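Local coordinates for protein L-lysine 6-monooxygenase involved in desferrioxamine biosynthesis (Erwinia amylovora CFBP1430, PDB 5O8P) that probably catalyses the NADPH- and FAD-dependent N-hydroxylation of cadaverine, a step in making the siderophore desferrioxamine, at residues B[380-385]-B[401-406]; B[18-23]-B[154-159]; B[365-370]-B[387-392]. One frame throughout, in Å; residues are numbered along the deposited sequence.

Contact 1 (B[380-385]-B[401-406]). With FAD (flavin-adenine dinucleotide), chain C.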
# COMPACT_ATOMS: atom_id res chain seq x y z
N PHE B 380 32.68 -26.89 -8.87
CA PHE B 380 31.37 -26.24 -8.94
C PHE B 380 31.50 -24.73 -9.02
O PHE B 380 32.53 -24.18 -8.66
CB PHE B 380 30.55 -26.62 -7.71
CG PHE B 380 30.27 -28.08 -7.62
CD1 PHE B 380 29.21 -28.63 -8.31
CD2 PHE B 380 31.08 -28.90 -6.86
CE1 PHE B 380 28.94 -29.98 -8.23
CE2 PHE B 380 30.83 -30.25 -6.77
CZ PHE B 380 29.76 -30.79 -7.46
N VAL B 381 30.43 -24.07 -9.45
CA VAL B 381 30.44 -22.61 -9.52
C VAL B 381 29.18 -22.03 -8.87
O VAL B 381 28.14 -22.65 -8.94
CB VAL B 381 30.61 -22.09 -10.97
CG1 VAL B 381 31.96 -22.52 -11.57
CG2 VAL B 381 29.45 -22.51 -11.88
N GLN B 382 29.32 -20.87 -8.24
CA GLN B 382 28.22 -20.10 -7.66
C GLN B 382 28.21 -18.80 -8.46
O GLN B 382 29.20 -18.08 -8.45
CB GLN B 382 28.50 -19.74 -6.21
CG GLN B 382 28.75 -20.93 -5.30
CD GLN B 382 27.69 -21.11 -4.25
OE1 GLN B 382 26.51 -21.19 -4.57
NE2 GLN B 382 28.10 -21.18 -2.98
N ASN B 383 27.09 -18.49 -9.13
CA ASN B 383 26.96 -17.21 -9.85
C ASN B 383 27.95 -17.04 -11.03
O ASN B 383 28.49 -15.95 -11.22
CB ASN B 383 27.09 -16.05 -8.84
CG ASN B 383 26.55 -14.70 -9.35
OD1 ASN B 383 25.52 -14.61 -10.03
ND2 ASN B 383 27.26 -13.63 -8.97
N ALA B 384 28.18 -18.08 -11.82
CA ALA B 384 28.79 -17.90 -13.16
C ALA B 384 28.08 -18.76 -14.22
O ALA B 384 28.67 -19.17 -15.22
CB ALA B 384 30.29 -18.19 -13.11
N GLU B 385 26.80 -19.04 -13.95
CA GLU B 385 25.99 -19.95 -14.76
C GLU B 385 24.73 -19.26 -15.30
O GLU B 385 23.79 -19.96 -15.68
CB GLU B 385 25.65 -21.23 -13.94
CG GLU B 385 24.63 -21.08 -12.79
CD GLU B 385 25.18 -20.57 -11.48
OE1 GLU B 385 26.29 -20.01 -11.46
OE2 GLU B 385 24.48 -20.70 -10.46
N TYR B 401 18.91 -22.71 -2.35
CA TYR B 401 18.61 -23.79 -3.29
C TYR B 401 19.93 -24.35 -3.85
O TYR B 401 20.20 -25.55 -3.71
CB TYR B 401 17.67 -23.36 -4.45
CG TYR B 401 17.52 -24.46 -5.50
CD1 TYR B 401 16.75 -25.59 -5.24
CD2 TYR B 401 18.18 -24.38 -6.73
CE1 TYR B 401 16.67 -26.63 -6.16
CE2 TYR B 401 18.07 -25.40 -7.67
CZ TYR B 401 17.31 -26.53 -7.37
OH TYR B 401 17.17 -27.58 -8.26
N ARG B 402 20.73 -23.47 -4.45
CA ARG B 402 21.98 -23.89 -5.09
C ARG B 402 22.94 -24.55 -4.08
O ARG B 402 23.46 -25.65 -4.31
CB ARG B 402 22.66 -22.72 -5.83
CG ARG B 402 23.78 -23.13 -6.78
CD ARG B 402 24.46 -21.98 -7.50
NE ARG B 402 24.54 -20.78 -6.67
CZ ARG B 402 24.10 -19.57 -6.98
NH1 ARG B 402 23.60 -19.28 -8.18
NH2 ARG B 402 24.22 -18.59 -6.09
N ASN B 403 23.13 -23.89 -2.94
CA ASN B 403 23.95 -24.45 -1.86
C ASN B 403 23.48 -25.83 -1.40
O ASN B 403 24.30 -26.72 -1.13
CB ASN B 403 24.02 -23.48 -0.66
CG ASN B 403 24.89 -22.26 -0.94
OD1 ASN B 403 25.90 -22.35 -1.62
ND2 ASN B 403 24.49 -21.11 -0.40
N SER B 404 22.16 -26.03 -1.35
CA SER B 404 21.60 -27.32 -0.98
C SER B 404 21.89 -28.44 -1.98
O SER B 404 22.02 -29.60 -1.54
CB SER B 404 20.09 -27.22 -0.74
OG SER B 404 19.85 -26.47 0.42
N VAL B 405 21.98 -28.12 -3.28
CA VAL B 405 22.30 -29.15 -4.29
C VAL B 405 23.81 -29.37 -4.35
O VAL B 405 24.28 -30.47 -4.67
CB VAL B 405 21.67 -28.93 -5.72
CG1 VAL B 405 20.41 -28.06 -5.69
CG2 VAL B 405 22.66 -28.38 -6.73
N LEU B 406 24.58 -28.32 -4.06
CA LEU B 406 26.02 -28.46 -3.94
C LEU B 406 26.31 -29.40 -2.80
O LEU B 406 27.09 -30.34 -2.98
CB LEU B 406 26.69 -27.12 -3.69
CG LEU B 406 26.72 -26.11 -4.83
CD1 LEU B 406 27.43 -24.86 -4.35
CD2 LEU B 406 27.38 -26.69 -6.06
PA FAD C . 31.08 -11.21 -4.28
O1A FAD C . 30.90 -10.01 -3.37
O2A FAD C . 31.52 -11.00 -5.71
O5B FAD C . 32.12 -12.17 -3.52
C5B FAD C . 33.35 -12.60 -4.10
C4B FAD C . 34.50 -12.65 -3.11
O4B FAD C . 35.55 -13.48 -3.64
C3B FAD C . 35.13 -11.28 -2.87
O3B FAD C . 35.29 -11.09 -1.46
C2B FAD C . 36.44 -11.32 -3.64
O2B FAD C . 37.49 -10.53 -3.05
C1B FAD C . 36.80 -12.79 -3.59
N9A FAD C . 37.77 -13.27 -4.61
C8A FAD C . 37.75 -13.09 -5.95
N7A FAD C . 38.83 -13.69 -6.53
C5A FAD C . 39.56 -14.26 -5.55
C6A FAD C . 40.81 -15.06 -5.44
N6A FAD C . 41.54 -15.37 -6.53
N1A FAD C . 41.21 -15.46 -4.20
C2A FAD C . 40.51 -15.16 -3.09
N3A FAD C . 39.37 -14.44 -3.12
C4A FAD C . 38.85 -13.98 -4.29
N1 FAD C . 21.00 -9.58 -5.29
C2 FAD C . 19.87 -9.82 -4.57
O2 FAD C . 19.33 -10.94 -4.68
N3 FAD C . 19.34 -8.90 -3.73
C4 FAD C . 19.89 -7.68 -3.57
O4 FAD C . 19.38 -6.85 -2.80
C4X FAD C . 21.12 -7.34 -4.33
N5 FAD C . 21.72 -6.14 -4.21
C5X FAD C . 22.84 -5.85 -4.93
C6 FAD C . 23.41 -4.60 -4.77
C7 FAD C . 24.57 -4.24 -5.46
C7M FAD C . 25.17 -2.86 -5.28
C8 FAD C . 25.19 -5.22 -6.39
C8M FAD C . 26.43 -4.86 -7.16
C9 FAD C . 24.62 -6.48 -6.56
C9A FAD C . 23.46 -6.86 -5.87
N10 FAD C . 22.83 -8.15 -6.00
C10 FAD C . 21.66 -8.39 -5.24
C1' FAD C . 23.35 -9.23 -6.89
C2' FAD C . 24.26 -10.23 -6.14
O2' FAD C . 23.66 -10.63 -4.89
C3' FAD C . 25.68 -9.70 -5.88
O3' FAD C . 26.34 -9.40 -7.12
C4' FAD C . 26.56 -10.67 -5.08
O4' FAD C . 27.57 -9.94 -4.38
C5' FAD C . 27.24 -11.72 -5.97
O5' FAD C . 27.58 -12.85 -5.17
P FAD C . 29.10 -13.32 -5.02
O1P FAD C . 29.14 -14.50 -4.07
O2P FAD C . 29.56 -13.49 -6.45
O3P FAD C . 29.64 -11.99 -4.27
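Arg-402 leaves its helix with CG anti to the backbone N (chi1 -167°), and a turn at chi3 (35°) swings its guanidinium between Gln-382 and Glu-385. NE donates to Gln-382 OE1 at 2.9 Å, in the plane of that carbonyl. The guanidinium and the amide stand nearly upright to each other, with planes 83° apart. NH1 makes a salt bridge to Glu-385 OE2 at 2.8 Å, on the syn side of the carboxylate but tilted out of its plane. The backbone of Gln-382 and Asn-383 covers one guanidinium face, while Thr-393 O takes a further bond from NH1. The other carboxylate oxygen, Glu-385 OE1, accepts Ala-384 N at 2.7 Å, so the acid also ties down its own loop.

Gln-382 is gripped at both ends of its amide. Its NE2 donates to Asn-403 OD1 at 2.8 Å and also makes a hydrogen bond to Asn-20 OD1 of helix 18-27. Beside these polar groups, Leu-406 slides alongside Phe-380, with CD2 3.5 Å from CD1 of the ring. The CD1 methyl of Leu-406 rests on Gln-382 CD at 3.8 Å. Asn-383 turns to the cofactor and makes a weak bond from ND2 to FAD O2P at 3.4 Å. The contact is buried where helix 399-410 packs on the end of strand 379-381, beside strand 155-157 and helix 18-27.

Contact 2 (B[18-23]-B[154-159]). With FAD (flavin-adenine dinucleotide), chain C.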
# COMPACT_ATOMS: atom_id res chain seq x y z
N PRO B 18 28.30 -13.44 -0.60
CA PRO B 18 27.12 -13.94 0.13
C PRO B 18 26.75 -15.37 -0.22
O PRO B 18 26.23 -16.08 0.64
CB PRO B 18 26.00 -12.98 -0.28
CG PRO B 18 26.68 -11.81 -0.91
CD PRO B 18 27.95 -12.32 -1.50
N PHE B 19 27.05 -15.79 -1.45
CA PHE B 19 26.80 -17.18 -1.84
C PHE B 19 27.68 -18.21 -1.11
O PHE B 19 27.14 -19.11 -0.47
CB PHE B 19 26.90 -17.36 -3.36
CG PHE B 19 25.93 -16.50 -4.12
CD1 PHE B 19 24.59 -16.41 -3.72
CD2 PHE B 19 26.33 -15.81 -5.24
CE1 PHE B 19 23.69 -15.62 -4.41
CE2 PHE B 19 25.42 -15.03 -5.93
CZ PHE B 19 24.12 -14.92 -5.50
N ASN B 20 29.01 -18.08 -1.17
CA ASN B 20 29.88 -19.00 -0.41
C ASN B 20 29.80 -18.81 1.09
O ASN B 20 30.02 -19.76 1.82
CB ASN B 20 31.34 -18.94 -0.86
CG ASN B 20 31.67 -19.89 -2.00
OD1 ASN B 20 30.83 -20.68 -2.42
ND2 ASN B 20 32.88 -19.82 -2.51
N LEU B 21 29.48 -17.60 1.55
CA LEU B 21 29.23 -17.39 2.98
C LEU B 21 28.00 -18.19 3.40
O LEU B 21 27.95 -18.73 4.51
CB LEU B 21 29.04 -15.90 3.30
CG LEU B 21 28.82 -15.55 4.77
CD1 LEU B 21 30.01 -15.99 5.61
CD2 LEU B 21 28.55 -14.06 4.97
N GLY B 22 27.01 -18.25 2.52
CA GLY B 22 25.85 -19.12 2.71
C GLY B 22 26.25 -20.56 2.82
O GLY B 22 25.97 -21.21 3.83
N LEU B 23 26.94 -21.06 1.79
CA LEU B 23 27.44 -22.44 1.80
C LEU B 23 28.19 -22.76 3.09
O LEU B 23 28.05 -23.85 3.65
CB LEU B 23 28.36 -22.71 0.60
CG LEU B 23 28.80 -24.16 0.35
CD1 LEU B 23 27.63 -25.12 0.40
CD2 LEU B 23 29.50 -24.26 -0.99
N ARG B 154 37.13 -31.50 -4.06
CA ARG B 154 36.19 -30.66 -4.77
C ARG B 154 36.44 -29.17 -4.53
O ARG B 154 36.82 -28.75 -3.43
CB ARG B 154 34.78 -31.00 -4.31
CG ARG B 154 34.33 -32.42 -4.65
CD ARG B 154 33.07 -32.78 -3.92
NE ARG B 154 33.45 -33.41 -2.67
CZ ARG B 154 33.49 -34.72 -2.45
NH1 ARG B 154 33.15 -35.59 -3.40
NH2 ARG B 154 33.87 -35.16 -1.24
N LEU B 155 36.19 -28.37 -5.55
CA LEU B 155 36.23 -26.91 -5.45
C LEU B 155 34.86 -26.30 -5.72
O LEU B 155 34.10 -26.82 -6.54
CB LEU B 155 37.20 -26.35 -6.49
CG LEU B 155 38.63 -26.88 -6.45
CD1 LEU B 155 39.38 -26.42 -7.68
CD2 LEU B 155 39.29 -26.42 -5.17
N VAL B 156 34.55 -25.20 -5.07
CA VAL B 156 33.35 -24.44 -5.38
C VAL B 156 33.77 -22.97 -5.52
O VAL B 156 34.19 -22.33 -4.55
CB VAL B 156 32.17 -24.72 -4.40
CG1 VAL B 156 32.66 -25.25 -3.07
CG2 VAL B 156 31.28 -23.50 -4.17
N LEU B 157 33.67 -22.47 -6.76
CA LEU B 157 34.16 -21.14 -7.14
C LEU B 157 33.07 -20.08 -6.95
O LEU B 157 32.19 -19.94 -7.79
CB LEU B 157 34.64 -21.16 -8.59
CG LEU B 157 35.65 -22.26 -8.96
CD1 LEU B 157 36.08 -22.18 -10.41
CD2 LEU B 157 36.87 -22.22 -8.06
N GLY B 158 33.14 -19.34 -5.85
CA GLY B 158 32.23 -18.24 -5.57
C GLY B 158 32.93 -16.90 -5.65
O GLY B 158 32.72 -16.03 -4.81
N THR B 159 33.76 -16.76 -6.69
CA THR B 159 34.67 -15.64 -6.92
C THR B 159 33.92 -14.33 -7.14
O THR B 159 34.38 -13.26 -6.76
CB THR B 159 35.61 -15.96 -8.14
OG1 THR B 159 36.81 -16.58 -7.66
CG2 THR B 159 35.99 -14.74 -9.00
PA FAD C . 31.08 -11.21 -4.28
O1A FAD C . 30.90 -10.01 -3.37
O2A FAD C . 31.52 -11.00 -5.71
O5B FAD C . 32.12 -12.17 -3.52
C5B FAD C . 33.35 -12.60 -4.10
C4B FAD C . 34.50 -12.65 -3.11
O4B FAD C . 35.55 -13.48 -3.64
C3B FAD C . 35.13 -11.28 -2.87
O3B FAD C . 35.29 -11.09 -1.46
C2B FAD C . 36.44 -11.32 -3.64
O2B FAD C . 37.49 -10.53 -3.05
C1B FAD C . 36.80 -12.79 -3.59
N9A FAD C . 37.77 -13.27 -4.61
C8A FAD C . 37.75 -13.09 -5.95
N7A FAD C . 38.83 -13.69 -6.53
C5A FAD C . 39.56 -14.26 -5.55
C6A FAD C . 40.81 -15.06 -5.44
N6A FAD C . 41.54 -15.37 -6.53
N1A FAD C . 41.21 -15.46 -4.20
C2A FAD C . 40.51 -15.16 -3.09
N3A FAD C . 39.37 -14.44 -3.12
C4A FAD C . 38.85 -13.98 -4.29
N1 FAD C . 21.00 -9.58 -5.29
C2 FAD C . 19.87 -9.82 -4.57
O2 FAD C . 19.33 -10.94 -4.68
N3 FAD C . 19.34 -8.90 -3.73
C4 FAD C . 19.89 -7.68 -3.57
O4 FAD C . 19.38 -6.85 -2.80
C4X FAD C . 21.12 -7.34 -4.33
N5 FAD C . 21.72 -6.14 -4.21
C5X FAD C . 22.84 -5.85 -4.93
C6 FAD C . 23.41 -4.60 -4.77
C7 FAD C . 24.57 -4.24 -5.46
C7M FAD C . 25.17 -2.86 -5.28
C8 FAD C . 25.19 -5.22 -6.39
C8M FAD C . 26.43 -4.86 -7.16
C9 FAD C . 24.62 -6.48 -6.56
C9A FAD C . 23.46 -6.86 -5.87
N10 FAD C . 22.83 -8.15 -6.00
C10 FAD C . 21.66 -8.39 -5.24
C1' FAD C . 23.35 -9.23 -6.89
C2' FAD C . 24.26 -10.23 -6.14
O2' FAD C . 23.66 -10.63 -4.89
C3' FAD C . 25.68 -9.70 -5.88
O3' FAD C . 26.34 -9.40 -7.12
C4' FAD C . 26.56 -10.67 -5.08
O4' FAD C . 27.57 -9.94 -4.38
C5' FAD C . 27.24 -11.72 -5.97
O5' FAD C . 27.58 -12.85 -5.17
P FAD C . 29.10 -13.32 -5.02
O1P FAD C . 29.14 -14.50 -4.07
O2P FAD C . 29.56 -13.49 -6.45
O3P FAD C . 29.64 -11.99 -4.27
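The flat Asn-20 amide lies against the end of strand 155-157 and the loop after it. The Gly-158 backbone lies over one face, offset, with CA 4.0 Å from Asn-20 CG. Val-156 O, near the amide plane, takes a weak hydrogen bond from Asn-20 ND2 at 3.5 Å. Val-156 CG2 touches Asn-20 OD1 at 3.3 Å, and the same oxygen accepts a hydrogen bond from Gln-382 NE2. The stronger bond of ND2 goes to Gly-15 O, in the turn before helix 18-27. This amide therefore links that turn to the strand. The Phe-19 ring lies against the cofactor instead. FAD O5' approaches it obliquely, 3.2 Å from CE2, and Arg-402 makes a cation-pi contact with the same ring.

Strand 8-14, the glycine-rich turn and helix 18-27 form the start of a Rossmann-type FAD-binding beta-alpha-beta unit. Strand 155-157 runs parallel to strand 8-14 in the same sheet. The segments of helix and strand run at 146° to each other, with their axes 10.1 Å apart. The first turn of the helix faces the pyrophosphate, and Pro-18 CD comes 3.3 Å from FAD O3P. The helix N-terminus would be expected to favour the negative phosphates there.

Gly-158 has no side chain, and this lets Asn-20 settle close to its backbone. Further along the helix, Leu-23 and Val-156 meet tip to tip. Leu-23 extends away from its backbone N (chi1 -171°), and CD2 reaches to 3.7 Å from Val-156 CG2. Helix 399-410 covers Leu-23 through Asn-403 and Leu-407. At the other end of the contact, Thr-159 borders the adenine, with OG1 3.7 Å from FAD N7A.

Contact 3 (B[365-370]-B[387-392])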
# COMPACT_ATOMS: atom_id res chain seq x y z
N TYR B 365 32.00 -21.49 -19.36
CA TYR B 365 31.81 -22.79 -18.73
C TYR B 365 30.54 -23.46 -19.26
O TYR B 365 29.46 -22.85 -19.23
CB TYR B 365 31.65 -22.65 -17.22
CG TYR B 365 32.70 -21.90 -16.45
CD1 TYR B 365 34.05 -22.01 -16.76
CD2 TYR B 365 32.34 -21.11 -15.37
CE1 TYR B 365 35.01 -21.32 -16.04
CE2 TYR B 365 33.29 -20.42 -14.64
CZ TYR B 365 34.61 -20.53 -14.97
OH TYR B 365 35.52 -19.85 -14.23
N ASP B 366 30.64 -24.70 -19.74
CA ASP B 366 29.46 -25.49 -20.07
C ASP B 366 28.91 -26.13 -18.79
O ASP B 366 29.14 -27.31 -18.51
CB ASP B 366 29.81 -26.57 -21.11
CG ASP B 366 28.59 -27.33 -21.61
OD1 ASP B 366 27.60 -26.68 -22.02
OD2 ASP B 366 28.64 -28.58 -21.58
N VAL B 367 28.15 -25.33 -18.04
CA VAL B 367 27.75 -25.71 -16.68
C VAL B 367 26.67 -26.79 -16.73
O VAL B 367 25.73 -26.69 -17.51
CB VAL B 367 27.22 -24.50 -15.86
CG1 VAL B 367 27.08 -24.89 -14.39
CG2 VAL B 367 28.11 -23.29 -16.02
N GLN B 368 26.81 -27.80 -15.87
CA GLN B 368 25.83 -28.90 -15.79
C GLN B 368 24.73 -28.48 -14.81
O GLN B 368 24.85 -27.45 -14.14
CB GLN B 368 26.48 -30.19 -15.30
CG GLN B 368 27.77 -30.58 -15.99
CD GLN B 368 27.61 -30.84 -17.46
OE1 GLN B 368 27.17 -31.93 -17.85
NE2 GLN B 368 28.00 -29.87 -18.30
N ARG B 369 23.67 -29.29 -14.72
CA ARG B 369 22.49 -28.90 -13.93
C ARG B 369 22.82 -28.83 -12.44
O ARG B 369 22.21 -28.04 -11.74
CB ARG B 369 21.28 -29.79 -14.20
CG ARG B 369 20.02 -29.47 -13.39
CD ARG B 369 19.42 -28.14 -13.75
NE ARG B 369 18.34 -27.71 -12.86
CZ ARG B 369 18.49 -27.13 -11.67
NH1 ARG B 369 19.69 -26.90 -11.15
NH2 ARG B 369 17.41 -26.77 -10.98
N ASN B 370 23.79 -29.64 -11.99
CA ASN B 370 24.27 -29.57 -10.60
C ASN B 370 25.32 -28.48 -10.33
O ASN B 370 25.98 -28.52 -9.29
CB ASN B 370 24.79 -30.95 -10.13
CG ASN B 370 26.04 -31.41 -10.86
OD1 ASN B 370 26.43 -30.84 -11.87
ND2 ASN B 370 26.66 -32.46 -10.35
N HIS B 387 24.28 -17.97 -18.15
CA HIS B 387 24.12 -18.40 -19.55
C HIS B 387 23.49 -19.79 -19.72
O HIS B 387 23.02 -20.11 -20.80
CB HIS B 387 25.46 -18.27 -20.31
CG HIS B 387 26.53 -19.21 -19.85
ND1 HIS B 387 27.32 -18.95 -18.74
CD2 HIS B 387 27.03 -20.32 -20.42
CE1 HIS B 387 28.21 -19.93 -18.61
NE2 HIS B 387 28.05 -20.77 -19.61
N THR B 388 23.50 -20.61 -18.67
CA THR B 388 22.94 -21.98 -18.69
C THR B 388 21.84 -22.28 -17.65
O THR B 388 21.12 -23.26 -17.83
CB THR B 388 24.06 -23.01 -18.42
OG1 THR B 388 24.70 -22.68 -17.17
CG2 THR B 388 25.09 -23.06 -19.53
N HIS B 389 21.73 -21.49 -16.58
CA HIS B 389 20.67 -21.62 -15.57
C HIS B 389 19.70 -20.44 -15.50
O HIS B 389 18.76 -20.46 -14.71
CB HIS B 389 21.29 -21.86 -14.20
CG HIS B 389 21.90 -23.22 -14.05
ND1 HIS B 389 21.42 -24.15 -13.15
CD2 HIS B 389 22.94 -23.80 -14.69
CE1 HIS B 389 22.14 -25.25 -13.24
NE2 HIS B 389 23.07 -25.07 -14.17
N GLY B 390 19.96 -19.40 -16.29
CA GLY B 390 18.99 -18.34 -16.54
C GLY B 390 19.06 -17.18 -15.57
O GLY B 390 19.98 -17.09 -14.76
N PHE B 391 18.05 -16.31 -15.65
CA PHE B 391 17.98 -15.06 -14.86
C PHE B 391 18.01 -15.20 -13.32
O PHE B 391 18.12 -14.18 -12.62
CB PHE B 391 16.70 -14.31 -15.26
CG PHE B 391 15.47 -14.76 -14.52
CD1 PHE B 391 14.73 -15.85 -14.95
CD2 PHE B 391 15.12 -14.12 -13.33
CE1 PHE B 391 13.62 -16.27 -14.23
CE2 PHE B 391 14.02 -14.54 -12.61
CZ PHE B 391 13.26 -15.60 -13.06
N VAL B 392 17.90 -16.43 -12.79
CA VAL B 392 17.80 -16.63 -11.33
C VAL B 392 19.14 -16.68 -10.61
O VAL B 392 19.17 -16.80 -9.38
CB VAL B 392 17.03 -17.92 -10.97
CG1 VAL B 392 15.62 -17.87 -11.54
CG2 VAL B 392 17.80 -19.14 -11.46
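Val-367 and Thr-388 bring the backbones closest, CA to CA 6.4 Å, where an irregular segment with an inverse gamma turn centred on Asp-366 passes a short helix. Two histidines of that helix hold main-chain carbonyls of the segment. His-387 NE2 donates to Tyr-365 O, and the oxygen lies in the ring plane; the modelled length of this bond is doubtfully short. His-389 NE2 donates to Gln-368 O at 3.0 Å; here too the acceptor is in the ring plane, but the donor stands 44° above the plane of the carbonyl. Arg-369 O sits at the same ring edge, 3.2 Å from His-389 CE1.

The Arg-369 guanidinium is nearly perpendicular to this ring, with NH1 3.6 Å from CE1, and its NE forms a salt bridge with Asp-250. Tyr-371 stacks on His-389 and His-253 meets it edge-to-face, so aromatic neighbours as well as the bond to Gln-368 O hold the imidazole. Between the two histidines, Val-367 CB packs against Thr-388 OG1 at 3.4 Å; that hydroxyl is bonded to Glu-385 O. Gly-390 then leaves the helix with positive phi. Histidine side chains bonding main-chain carbonyls hold the irregular segment before strand 379-381 against the short helix 386-389 after that strand, as plain packing set back from the FAD site.

In the fold
Contacts 1 and 2 have centres 8 Å apart and share a sheet, since strands 379-381 and 155-157 are parallel neighbours. Phe-380 N lies 2.7 Å from Leu-155 O, and Phe-380 O 2.8 Å from Leu-157 N, both probable hydrogen bonds. Both contacts touch FAD, so together they build part of the wall around its pyrophosphate. Contact 3 is centred 9 Å from contact 1 and 16 Å from contact 2. Its segments alternate along the chain with those of contact 1, and Glu-385 CB packs on Val-367 CG2 at 3.8 Å. Contact 3 stands back from the cofactor, with the Tyr-365 side chain about 10 Å from FAD.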